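Local coordinates for protein malonate decarboxylase subunit alpha (Acinetobacter baumannii ATCC 17978, PDB 6MPR) that probably transfers the acyl carrier protein from its acetyl thioester to malonate, as the alpha subunit of malonate decarboxylase, at residues R255-K260 against V472-T477; G271-A276 against V431-T436; D410-G415 against T419-A424; P443-R448 against A499-T504; V525-E528 against R533-D536. All blocks are in the same frame, centred on the assembly; numbering follows the deposited sequence. Where two conformers were deposited one is given.

Interaction 1: residues R255-K260 against V472-T477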
# COMPACT_ATOMS: atom_id res chain seq x y z
N ARG A 255 10.15 25.79 -11.11
CA ARG A 255 9.50 26.53 -12.18
C ARG A 255 8.95 25.59 -13.25
O ARG A 255 7.79 25.71 -13.66
CB ARG A 255 10.51 27.51 -12.76
CG ARG A 255 10.02 28.37 -13.88
CD ARG A 255 9.33 29.62 -13.36
NE ARG A 255 8.99 30.51 -14.46
CZ ARG A 255 8.06 31.46 -14.39
NH1 ARG A 255 7.36 31.63 -13.28
NH2 ARG A 255 7.82 32.22 -15.45
N GLY A 256 9.76 24.63 -13.69
CA GLY A 256 9.40 23.80 -14.82
C GLY A 256 8.60 22.55 -14.50
O GLY A 256 8.12 21.90 -15.43
N ILE A 257 8.45 22.19 -13.22
CA ILE A 257 7.67 21.01 -12.85
C ILE A 257 6.61 21.35 -11.80
O ILE A 257 5.41 21.16 -12.03
CB ILE A 257 8.58 19.88 -12.35
CG1 ILE A 257 9.71 19.58 -13.36
CG2 ILE A 257 7.74 18.61 -12.12
CD1 ILE A 257 10.63 18.42 -12.96
N TYR A 258 7.04 21.85 -10.63
CA TYR A 258 6.09 22.05 -9.54
C TYR A 258 5.08 23.14 -9.89
O TYR A 258 3.86 22.93 -9.77
CB TYR A 258 6.80 22.44 -8.24
CG TYR A 258 7.72 21.40 -7.63
CD1 TYR A 258 7.89 20.14 -8.21
CD2 TYR A 258 8.41 21.67 -6.45
CE1 TYR A 258 8.74 19.20 -7.62
CE2 TYR A 258 9.24 20.74 -5.87
CZ TYR A 258 9.40 19.51 -6.46
OH TYR A 258 10.25 18.62 -5.86
N GLU A 259 5.57 24.29 -10.34
CA GLU A 259 4.68 25.36 -10.76
C GLU A 259 3.88 24.95 -12.00
O GLU A 259 2.67 25.17 -12.08
CB GLU A 259 5.48 26.63 -11.05
CG GLU A 259 4.59 27.83 -11.33
CD GLU A 259 5.36 29.10 -11.64
OE1 GLU A 259 6.61 29.07 -11.69
OE2 GLU A 259 4.70 30.14 -11.81
N LYS A 260 4.56 24.36 -12.99
CA LYS A 260 3.93 24.05 -14.27
C LYS A 260 2.71 23.17 -14.10
O LYS A 260 1.68 23.37 -14.75
CB LYS A 260 4.94 23.36 -15.20
CG LYS A 260 4.36 22.96 -16.56
CD LYS A 260 5.41 22.30 -17.45
CE LYS A 260 4.79 21.82 -18.76
NZ LYS A 260 4.46 22.95 -19.67
N VAL A 472 8.77 7.16 -15.89
CA VAL A 472 9.34 8.49 -15.73
C VAL A 472 8.51 9.47 -16.54
O VAL A 472 8.37 9.32 -17.76
CB VAL A 472 10.81 8.52 -16.18
CG1 VAL A 472 11.38 9.95 -16.04
CG2 VAL A 472 11.64 7.49 -15.39
N THR A 473 7.96 10.48 -15.87
CA THR A 473 7.28 11.57 -16.57
C THR A 473 8.21 12.74 -16.88
O THR A 473 7.98 13.46 -17.87
CB THR A 473 6.07 12.06 -15.76
OG1 THR A 473 6.50 12.54 -14.47
CG2 THR A 473 5.05 10.95 -15.58
N HIS A 474 9.25 12.94 -16.07
CA HIS A 474 10.15 14.09 -16.22
C HIS A 474 11.59 13.65 -15.98
O HIS A 474 11.88 13.06 -14.94
CB HIS A 474 9.81 15.20 -15.21
CG HIS A 474 8.46 15.81 -15.39
ND1 HIS A 474 7.29 15.16 -15.02
CD2 HIS A 474 8.07 17.00 -15.90
CE1 HIS A 474 6.26 15.94 -15.27
NE2 HIS A 474 6.70 17.07 -15.81
N LEU A 475 12.49 14.00 -16.90
CA LEU A 475 13.94 13.86 -16.71
C LEU A 475 14.55 15.24 -16.55
O LEU A 475 14.45 16.07 -17.46
CB LEU A 475 14.59 13.13 -17.89
CG LEU A 475 16.11 12.94 -17.82
CD1 LEU A 475 16.51 12.12 -16.58
CD2 LEU A 475 16.60 12.26 -19.07
N LEU A 476 15.19 15.49 -15.41
CA LEU A 476 15.75 16.80 -15.07
C LEU A 476 17.24 16.66 -14.82
O LEU A 476 17.65 15.95 -13.90
CB LEU A 476 15.04 17.37 -13.84
CG LEU A 476 15.71 18.54 -13.14
CD1 LEU A 476 15.89 19.69 -14.11
CD2 LEU A 476 14.87 18.95 -11.93
N THR A 477 18.05 17.35 -15.63
CA THR A 477 19.50 17.39 -15.46
C THR A 477 19.96 18.83 -15.34
O THR A 477 19.15 19.77 -15.42
CB THR A 477 20.25 16.72 -16.63
OG1 THR A 477 20.22 17.60 -17.77
CG2 THR A 477 19.63 15.39 -17.00
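Ile257 sets its CG2 methyl over one face of the His474 imidazole. CG2 sits 4.2 Å from the centroid of the His474 ring and only 12° off the ring normal, the geometry of a CH-pi contact centred on the face. The isoleucine torsion explains it: with CG1 beside the backbone N (chi1 -52°), CG2 falls anti to that N and over the ring. The other branch runs alongside, Ile257 CG1 at 4.0 Å from His474 CD2, while Ile257 CD1 reaches back to His474 CB, also 4.0 Å away. The two side chains run antiparallel alongside one another. Leu476 adds a looser apolar contact, its CD2 being 4.4 Å from Ile257 CD1 in one of its two conformers. Rotation of the ring is fixed from its edge: Thr473 OG1 lies in the imidazole plane and shares a 2.8 Å hydrogen bond with His474 ND1. The same hydroxyl also bonds to Val430 N of the adjacent strand, so it ties the ring to the sheet. Ile257 additionally touches Val431, Leu363 and Ile481, and so spans several strands. Helix 244-261 packed across the face of a mixed, mostly parallel sheet is the layering of a Rossmann-like alpha/beta domain.

Interaction 2: residues G271-A276 against V431-T436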
# COMPACT_ATOMS: atom_id res chain seq x y z
N GLY A 271 18.82 14.08 -1.05
CA GLY A 271 20.08 14.36 -1.74
C GLY A 271 20.28 15.86 -1.81
O GLY A 271 19.41 16.64 -1.42
N PHE A 272 21.45 16.26 -2.30
CA PHE A 272 21.72 17.69 -2.39
C PHE A 272 20.82 18.35 -3.42
O PHE A 272 20.48 19.52 -3.27
CB PHE A 272 23.20 17.94 -2.73
CG PHE A 272 24.15 17.56 -1.62
CD1 PHE A 272 24.06 18.16 -0.37
CD2 PHE A 272 25.13 16.60 -1.83
CE1 PHE A 272 24.93 17.82 0.65
CE2 PHE A 272 26.01 16.26 -0.82
CZ PHE A 272 25.90 16.86 0.43
N ASN A 273 20.44 17.61 -4.47
CA ASN A 273 19.52 18.15 -5.47
C ASN A 273 18.19 18.53 -4.84
O ASN A 273 17.66 19.62 -5.08
CB ASN A 273 19.33 17.14 -6.60
CG ASN A 273 18.92 15.76 -6.09
OD1 ASN A 273 19.30 15.34 -4.99
ND2 ASN A 273 18.14 15.05 -6.89
N THR A 274 17.63 17.65 -4.02
CA THR A 274 16.32 17.96 -3.45
C THR A 274 16.43 18.84 -2.21
O THR A 274 15.49 19.57 -1.89
CB THR A 274 15.55 16.67 -3.13
OG1 THR A 274 16.36 15.78 -2.34
CG2 THR A 274 15.14 15.96 -4.43
N ALA A 275 17.57 18.79 -1.50
CA ALA A 275 17.78 19.72 -0.39
C ALA A 275 17.78 21.16 -0.89
O ALA A 275 17.22 22.05 -0.24
CB ALA A 275 19.08 19.39 0.33
N ALA A 276 18.41 21.39 -2.04
CA ALA A 276 18.40 22.72 -2.65
C ALA A 276 16.97 23.17 -2.95
O ALA A 276 16.64 24.35 -2.75
CB ALA A 276 19.26 22.74 -3.92
N VAL A 431 9.85 11.99 -11.28
CA VAL A 431 10.93 12.82 -11.81
C VAL A 431 12.27 12.16 -11.46
O VAL A 431 12.55 11.90 -10.29
CB VAL A 431 10.88 14.24 -11.23
CG1 VAL A 431 11.96 15.13 -11.90
CG2 VAL A 431 9.48 14.82 -11.37
N GLN A 432 13.09 11.95 -12.47
CA GLN A 432 14.50 11.61 -12.26
C GLN A 432 15.33 12.88 -12.40
O GLN A 432 15.46 13.43 -13.50
CB GLN A 432 14.98 10.55 -13.26
CG GLN A 432 14.67 9.14 -12.85
CD GLN A 432 15.57 8.64 -11.73
OE1 GLN A 432 15.40 7.53 -11.24
NE2 GLN A 432 16.52 9.46 -11.30
N MET A 433 15.89 13.34 -11.28
CA MET A 433 16.64 14.59 -11.19
C MET A 433 18.10 14.21 -10.93
O MET A 433 18.46 13.84 -9.81
CB MET A 433 16.08 15.49 -10.09
CG MET A 433 16.89 16.73 -9.82
SD MET A 433 16.09 17.65 -8.47
CE MET A 433 16.85 19.23 -8.67
N VAL A 434 18.93 14.30 -11.97
CA VAL A 434 20.24 13.67 -11.97
C VAL A 434 21.20 14.55 -12.78
O VAL A 434 20.83 15.08 -13.83
CB VAL A 434 20.04 12.24 -12.53
CG1 VAL A 434 20.51 12.10 -13.95
CG2 VAL A 434 20.59 11.17 -11.56
N GLU A 435 22.43 14.72 -12.28
CA GLU A 435 23.44 15.37 -13.10
C GLU A 435 23.96 14.39 -14.15
O GLU A 435 23.84 13.17 -14.01
CB GLU A 435 24.61 15.90 -12.25
CG GLU A 435 24.20 16.89 -11.16
CD GLU A 435 25.31 17.15 -10.15
OE1 GLU A 435 26.40 17.60 -10.56
OE2 GLU A 435 25.08 16.88 -8.95
N THR A 436 24.50 14.94 -15.24
CA THR A 436 24.88 14.08 -16.35
C THR A 436 26.08 13.20 -16.02
O THR A 436 26.22 12.11 -16.59
CB THR A 436 25.13 14.91 -17.61
OG1 THR A 436 26.16 15.89 -17.38
CG2 THR A 436 23.83 15.61 -18.01
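The backbones of Asn273 and Met433 come within 7.3 Å, CA to CA, where the first turn of helix 272-287 faces the C-terminal end of strand 429-433. Gly271 occupies the N-cap position, and the turn behind it is closed by Ala275 N donating to Gly271 O at 2.8 Å.

Met433 supplies a long, extended side chain: CG stands anti to the backbone N (chi1 173°), and the chain runs straight on beyond it toward the helix. The side chain of Asn273 passes it in the opposite direction. Three levels of contact follow. Near the strand, Asn273 ND2 is 3.6 Å from Met433 CG, with Met433 O at 3.2 Å from the same ND2. Further out, Met433 SD lies 3.8 Å from Asn273 CB. At the tip, Met433 CE reaches the helix backbone, 3.7 Å from Asn273 O. Asn273 was modelled in two conformers, and these distances hold for one of them. Thr274 is a minor neighbour, its CG2 4.5 Å from Met433 SD, while its hydroxyl is bonded to Gly269 O in the preceding loop. Met433 also packs on Met249, Ile365 and Leu476, so its side chain lies between the helix layer and neighbouring strands.

Strand 265-268, a glycine-containing turn and the N-terminus of helix 272-287 begin a beta-alpha-beta crossover to parallel strand 297-299, and this contact lies at the carboxyl ends of the strands, as expected in a Rossmann-like fold.

Interaction 3: residues D410-G415 against T419-A424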
# COMPACT_ATOMS: atom_id res chain seq x y z
N ASP A 410 -3.03 16.51 -15.25
CA ASP A 410 -2.21 17.19 -16.25
C ASP A 410 -1.38 16.20 -17.06
O ASP A 410 -0.91 16.55 -18.15
CB ASP A 410 -1.31 18.22 -15.58
CG ASP A 410 -1.09 19.46 -16.43
OD1 ASP A 410 -1.92 19.75 -17.32
OD2 ASP A 410 -0.06 20.14 -16.21
N MET A 411 -1.22 14.97 -16.56
CA MET A 411 -0.50 13.93 -17.28
C MET A 411 -1.37 13.16 -18.27
O MET A 411 -0.84 12.36 -19.04
CB MET A 411 0.11 12.94 -16.27
CG MET A 411 1.13 13.55 -15.30
SD MET A 411 2.65 14.18 -16.08
CE MET A 411 2.25 15.91 -16.11
N ARG A 412 -2.69 13.38 -18.25
CA ARG A 412 -3.59 12.62 -19.10
C ARG A 412 -3.47 13.03 -20.57
O ARG A 412 -3.22 14.19 -20.89
CB ARG A 412 -5.04 12.80 -18.63
CG ARG A 412 -6.06 12.07 -19.49
CD ARG A 412 -7.47 12.07 -18.90
NE ARG A 412 -8.04 13.41 -18.75
CZ ARG A 412 -9.30 13.64 -18.37
NH1 ARG A 412 -10.13 12.62 -18.15
NH2 ARG A 412 -9.74 14.89 -18.24
N LEU A 413 -3.66 12.04 -21.45
CA LEU A 413 -3.76 12.22 -22.90
C LEU A 413 -4.56 13.46 -23.28
O LEU A 413 -5.67 13.68 -22.78
CB LEU A 413 -4.41 10.98 -23.50
CG LEU A 413 -4.65 10.90 -25.01
CD1 LEU A 413 -3.40 10.45 -25.74
CD2 LEU A 413 -5.84 9.99 -25.32
N GLN A 414 -4.00 14.27 -24.18
CA GLN A 414 -4.67 15.45 -24.69
C GLN A 414 -4.93 15.31 -26.19
O GLN A 414 -4.33 14.47 -26.87
CB GLN A 414 -3.84 16.71 -24.44
CG GLN A 414 -3.74 17.12 -22.98
CD GLN A 414 -3.06 18.46 -22.81
OE1 GLN A 414 -1.90 18.53 -22.41
NE2 GLN A 414 -3.77 19.53 -23.14
N GLY A 415 -5.85 16.13 -26.69
CA GLY A 415 -6.17 16.17 -28.11
C GLY A 415 -7.16 15.12 -28.58
O GLY A 415 -7.49 15.10 -29.78
N THR A 419 -15.19 11.36 -25.67
CA THR A 419 -15.33 9.98 -25.20
C THR A 419 -13.98 9.39 -24.78
O THR A 419 -13.84 8.85 -23.68
CB THR A 419 -15.97 9.14 -26.30
OG1 THR A 419 -17.31 9.59 -26.52
CG2 THR A 419 -15.99 7.66 -25.92
N GLU A 420 -12.98 9.48 -25.67
CA GLU A 420 -11.68 8.89 -25.37
C GLU A 420 -10.99 9.61 -24.22
O GLU A 420 -10.24 8.99 -23.46
CB GLU A 420 -10.82 8.90 -26.63
CG GLU A 420 -11.43 8.08 -27.76
CD GLU A 420 -11.78 6.66 -27.33
OE1 GLU A 420 -10.89 5.98 -26.77
OE2 GLU A 420 -12.94 6.22 -27.53
N THR A 421 -11.25 10.91 -24.05
CA THR A 421 -10.67 11.63 -22.92
C THR A 421 -11.25 11.13 -21.61
O THR A 421 -10.53 11.01 -20.61
CB THR A 421 -10.90 13.14 -23.09
OG1 THR A 421 -10.26 13.58 -24.29
CG2 THR A 421 -10.31 13.91 -21.92
N TYR A 422 -12.55 10.81 -21.59
CA TYR A 422 -13.17 10.27 -20.39
C TYR A 422 -12.65 8.87 -20.07
O TYR A 422 -12.63 8.47 -18.90
CB TYR A 422 -14.69 10.27 -20.53
CG TYR A 422 -15.34 11.57 -20.13
CD1 TYR A 422 -15.31 12.00 -18.82
CD2 TYR A 422 -16.00 12.35 -21.06
CE1 TYR A 422 -15.90 13.20 -18.44
CE2 TYR A 422 -16.60 13.55 -20.70
CZ TYR A 422 -16.54 13.97 -19.39
OH TYR A 422 -17.14 15.14 -19.01
N LEU A 423 -12.20 8.12 -21.09
CA LEU A 423 -11.63 6.80 -20.87
C LEU A 423 -10.13 6.82 -20.61
O LEU A 423 -9.56 5.78 -20.25
CB LEU A 423 -11.91 5.90 -22.09
CG LEU A 423 -13.38 5.68 -22.46
CD1 LEU A 423 -13.54 4.96 -23.82
CD2 LEU A 423 -14.08 4.89 -21.36
N ALA A 424 -9.47 7.96 -20.79
CA ALA A 424 -8.07 8.08 -20.43
C ALA A 424 -7.94 8.37 -18.94
O ALA A 424 -8.91 8.74 -18.27
CB ALA A 424 -7.40 9.17 -21.26
O HOH W 1 -7.84 14.59 -24.63
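Thr421 OG1 is gripped from two directions, and one of its partners leads across to Leu413. Water 1 donates to Thr421 OG1 at 2.6 Å and to Leu413 O at 3.0 Å, bridging the loop and helix 418-423; the hydroxyl itself bonds to Asn417 O, just ahead of the helix. The methyl of the same threonine serves the other neighbour. With CG2 anti to the backbone N (OG1 chi1 -61°), it lies over the centre of one face of the Arg412 guanidinium, 3.7 Å from Arg412 CZ, and the two side chains cross at about a right angle. Arg412 reaches this place by an extended start and a bend at chi3 (62°). Its aliphatic part is covered by Ala424, whose CB is 3.7 Å from Arg412 CG, and Leu413 CB adds a looser contact 4.2 Å from Ala424 CB. Ala424 O stands at the guanidinium edge, near its plane. Arg412 NH1 comes within 3.0 Å of Thr421 O, but the angle is too poor for a hydrogen bond. Apolar groups thus hold the arginine's chain and one guanidinium face within the subunit, while NH1 spends its hydrogen bond on Pro461 O of the second subunit.

Interaction 4: residues P443-R448 against A499-T504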
# COMPACT_ATOMS: atom_id res chain seq x y z
N PRO A 443 29.72 8.57 -16.16
CA PRO A 443 28.48 9.10 -16.75
C PRO A 443 27.24 8.51 -16.11
O PRO A 443 27.19 7.33 -15.77
CB PRO A 443 28.60 8.70 -18.23
CG PRO A 443 29.59 7.60 -18.25
CD PRO A 443 30.55 7.86 -17.15
N THR A 444 26.23 9.36 -15.94
CA THR A 444 24.93 8.87 -15.52
C THR A 444 24.21 8.16 -16.65
O THR A 444 23.62 7.09 -16.47
CB THR A 444 24.07 10.01 -15.00
OG1 THR A 444 24.75 10.66 -13.92
CG2 THR A 444 22.73 9.48 -14.55
N PHE A 445 24.28 8.74 -17.84
CA PHE A 445 23.59 8.21 -19.00
C PHE A 445 24.51 7.23 -19.72
O PHE A 445 25.63 7.59 -20.10
CB PHE A 445 23.12 9.36 -19.89
CG PHE A 445 22.09 10.22 -19.22
CD1 PHE A 445 20.76 9.81 -19.19
CD2 PHE A 445 22.45 11.38 -18.56
CE1 PHE A 445 19.80 10.57 -18.55
CE2 PHE A 445 21.50 12.14 -17.90
CZ PHE A 445 20.17 11.74 -17.90
N VAL A 446 24.05 5.99 -19.85
CA VAL A 446 24.83 4.88 -20.40
C VAL A 446 24.00 4.15 -21.44
O VAL A 446 22.77 4.08 -21.34
CB VAL A 446 25.28 3.89 -19.31
CG1 VAL A 446 26.23 4.55 -18.33
CG2 VAL A 446 24.05 3.31 -18.60
N ASP A 447 24.69 3.57 -22.43
CA ASP A 447 24.00 2.75 -23.42
C ASP A 447 23.42 1.48 -22.79
O ASP A 447 22.36 1.00 -23.23
CB ASP A 447 24.95 2.38 -24.55
CG ASP A 447 25.33 3.56 -25.42
OD1 ASP A 447 24.51 4.49 -25.57
OD2 ASP A 447 26.46 3.57 -25.96
N ARG A 448 24.09 0.92 -21.79
CA ARG A 448 23.67 -0.33 -21.18
C ARG A 448 23.83 -0.24 -19.67
O ARG A 448 24.93 0.05 -19.18
CB ARG A 448 24.50 -1.50 -21.73
CG ARG A 448 24.25 -2.86 -21.10
CD ARG A 448 25.34 -3.84 -21.53
NE ARG A 448 25.13 -5.19 -20.98
CZ ARG A 448 24.38 -6.11 -21.56
NH1 ARG A 448 23.75 -5.83 -22.70
NH2 ARG A 448 24.24 -7.31 -21.01
N ALA A 499 18.78 15.16 -25.51
CA ALA A 499 18.90 16.62 -25.49
C ALA A 499 19.37 17.17 -24.14
O ALA A 499 19.94 18.27 -24.09
CB ALA A 499 17.56 17.25 -25.86
N VAL A 500 19.12 16.46 -23.05
CA VAL A 500 19.51 16.94 -21.72
C VAL A 500 20.61 16.07 -21.12
O VAL A 500 20.87 16.15 -19.93
CB VAL A 500 18.30 17.05 -20.78
CG1 VAL A 500 17.24 17.96 -21.38
CG2 VAL A 500 17.71 15.67 -20.47
N ALA A 501 21.30 15.26 -21.93
CA ALA A 501 22.29 14.34 -21.39
C ALA A 501 23.73 14.85 -21.49
O ALA A 501 24.65 14.08 -21.21
CB ALA A 501 22.15 12.98 -22.09
N GLY A 502 23.94 16.11 -21.85
CA GLY A 502 25.28 16.67 -21.80
C GLY A 502 26.25 15.98 -22.75
O GLY A 502 25.90 15.66 -23.89
N VAL A 503 27.48 15.75 -22.29
CA VAL A 503 28.50 15.14 -23.13
C VAL A 503 28.74 13.67 -22.76
O VAL A 503 29.79 13.12 -23.09
CB VAL A 503 29.81 15.94 -23.13
CG1 VAL A 503 29.59 17.34 -23.69
CG2 VAL A 503 30.42 16.01 -21.74
N THR A 504 27.78 13.03 -22.09
CA THR A 504 27.76 11.57 -22.04
C THR A 504 27.64 11.01 -23.46
O THR A 504 27.43 11.75 -24.43
CB THR A 504 26.59 11.06 -21.20
OG1 THR A 504 25.36 11.42 -21.84
CG2 THR A 504 26.62 11.65 -19.80
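Phe445 and Ala501 make the tight half of this contact. Ala501 CB lies over one face of the phenyl ring, 4.2 Å from its centroid and 24° off the normal, a CH-pi contact displaced toward the CD2 rim, where CB to Phe445 CD2 is 3.9 Å. Thr504 closes in beside it: its OG1 is 3.6 Å from Phe445 CB, oblique to the ring, and its CB packs 3.8 Å from Phe445 O. The ring also touches Leu475 and Thr477 of strand 474-477 and Ile506 of helix 505-508.

Behind Ala501 the backbone folds into a type II' beta turn, Ala501 to Thr504, with Thr504 as N-cap of helix 505-508. Thr504 OG1 stands between its backbone N and carbonyl carbon (chi1 65°), from where it donates to Ala501 O at 2.8 Å, with a C=O...donor angle of 137°, and also caps Gly507 N. Turn and helix start are therefore stitched together through one oxygen, which stays satisfied although buried beside a phenylalanine.

Toward the surface the fit is thinner. There Pro443 CB meets Thr504 CG2 at 3.9 Å, and the proline ring is partly exposed.

Interaction 5: residues V525-E528 against R533-D536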
# COMPACT_ATOMS: atom_id res chain seq x y z
N VAL A 525 13.05 21.83 -22.18
CA VAL A 525 13.33 23.19 -21.75
C VAL A 525 14.75 23.26 -21.21
O VAL A 525 15.14 22.46 -20.35
CB VAL A 525 12.32 23.71 -20.71
CG1 VAL A 525 10.97 23.93 -21.34
CG2 VAL A 525 12.22 22.77 -19.52
N PHE A 526 15.53 24.20 -21.73
CA PHE A 526 16.79 24.64 -21.17
C PHE A 526 16.52 25.72 -20.13
O PHE A 526 15.42 26.27 -20.08
CB PHE A 526 17.69 25.19 -22.28
CG PHE A 526 18.26 24.14 -23.20
CD1 PHE A 526 18.02 22.78 -22.99
CD2 PHE A 526 19.09 24.50 -24.27
CE1 PHE A 526 18.56 21.82 -23.84
CE2 PHE A 526 19.63 23.55 -25.12
CZ PHE A 526 19.37 22.20 -24.90
N PRO A 527 17.49 26.04 -19.26
CA PRO A 527 17.24 27.11 -18.27
C PRO A 527 16.68 28.39 -18.88
O PRO A 527 15.77 29.00 -18.31
CB PRO A 527 18.63 27.33 -17.65
CG PRO A 527 19.28 25.99 -17.77
CD PRO A 527 18.80 25.40 -19.06
N GLU A 528 17.18 28.80 -20.06
CA GLU A 528 16.70 30.04 -20.66
C GLU A 528 15.21 29.97 -21.00
O GLU A 528 14.51 30.99 -20.91
CB GLU A 528 17.51 30.36 -21.92
CG GLU A 528 17.88 29.16 -22.76
CD GLU A 528 19.34 28.76 -22.60
OE1 GLU A 528 20.13 29.06 -23.52
OE2 GLU A 528 19.71 28.17 -21.55
N ARG A 533 18.60 32.41 -15.70
CA ARG A 533 20.00 32.61 -16.03
C ARG A 533 20.85 31.75 -15.11
O ARG A 533 20.64 31.74 -13.89
CB ARG A 533 20.38 34.08 -15.90
N ARG A 534 21.81 31.02 -15.69
CA ARG A 534 22.68 30.18 -14.89
C ARG A 534 23.43 30.98 -13.83
O ARG A 534 23.77 30.44 -12.77
CB ARG A 534 23.67 29.44 -15.79
CG ARG A 534 23.04 28.36 -16.63
CD ARG A 534 24.10 27.50 -17.30
NE ARG A 534 23.64 26.13 -17.49
CZ ARG A 534 23.01 25.71 -18.59
NH1 ARG A 534 22.61 24.44 -18.69
NH2 ARG A 534 22.78 26.56 -19.58
N THR A 535 23.69 32.26 -14.08
CA THR A 535 24.37 33.09 -13.09
C THR A 535 23.48 33.47 -11.91
O THR A 535 23.99 33.98 -10.91
CB THR A 535 24.92 34.36 -13.74
OG1 THR A 535 23.83 35.20 -14.13
CG2 THR A 535 25.74 34.00 -14.96
N ASP A 536 22.16 33.27 -12.01
CA ASP A 536 21.30 33.50 -10.85
C ASP A 536 21.25 32.30 -9.92
O ASP A 536 20.75 32.43 -8.79
CB ASP A 536 19.89 33.87 -11.31
CG ASP A 536 19.85 35.21 -12.01
OD1 ASP A 536 20.67 36.09 -11.66
OD2 ASP A 536 19.01 35.39 -12.92
O HOH W 2 21.44 26.02 -21.82
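Arg534 turns a face of its guanidinium to the CG and CD corner of Pro527 within the loop that follows edge strand 524-525 of the second, Rossmann-like sheet, a loop that tightens into a 3-10 turn at 534-536. That turn is marked by Asp536 N donating to Arg533 O at 2.9 Å.

The arginine leaves its CB with CG beside the backbone N (chi1 -71°), and the chain then runs extended through CD to NE, carrying the charged end toward Pro527 and Glu528. On the way the side chain also packs on Leu248 of helix 244-261, the helix on which Pro527 rests through Met252. At NE the direction changes: chi4 of 90° swings CZ across the line of the chain. There the guanidinium presents its face to the proline: Pro527 CG stands 3.7 Å above its plane, offset toward the rim. NH1 lies nearest the ring, 3.8 Å from Pro527 CG and 3.9 Å from Pro527 CD. The strongest polar partner of NH1 is Glu478 O, with Glu479 OE2 a weak, long ion pair, so this nitrogen anchors the loop to the segment that joins strands 474-477 and 480-482.

NH2 turns to Glu528. The direct salt bridge from Arg534 NH2 to Glu528 OE2 is long, 4.0 Å, with carboxylate and guanidinium planes 77° apart, and neither group is aligned for paired bonds. A water does the closer work, lying in the guanidinium plane: Arg534 NH2 donates to it at 2.7 Å, and it in turn donates to Glu528 OE2 at 2.8 Å.

From the N terminus, residues 255-260 open the loop of interaction 1 and residues 271-276 that of interaction 2. Interaction 3 opens and closes locally at 410-424, nested inside both, before strand 429-433 closes interaction 2, itself nested within interaction 1. Interaction 4 opens at 443-448, ahead of the closure of interaction 1 at 472-477, and closes at 499-504, so these two cross. Interaction 5 follows in series. Interactions 1 and 2 reach neighbouring strands of one sheet, joined by Leu476 N to Gln432 O. Interaction 4 packs beside both, interaction 5 lies past the sheet's edge, and interaction 3 reaches the second subunit.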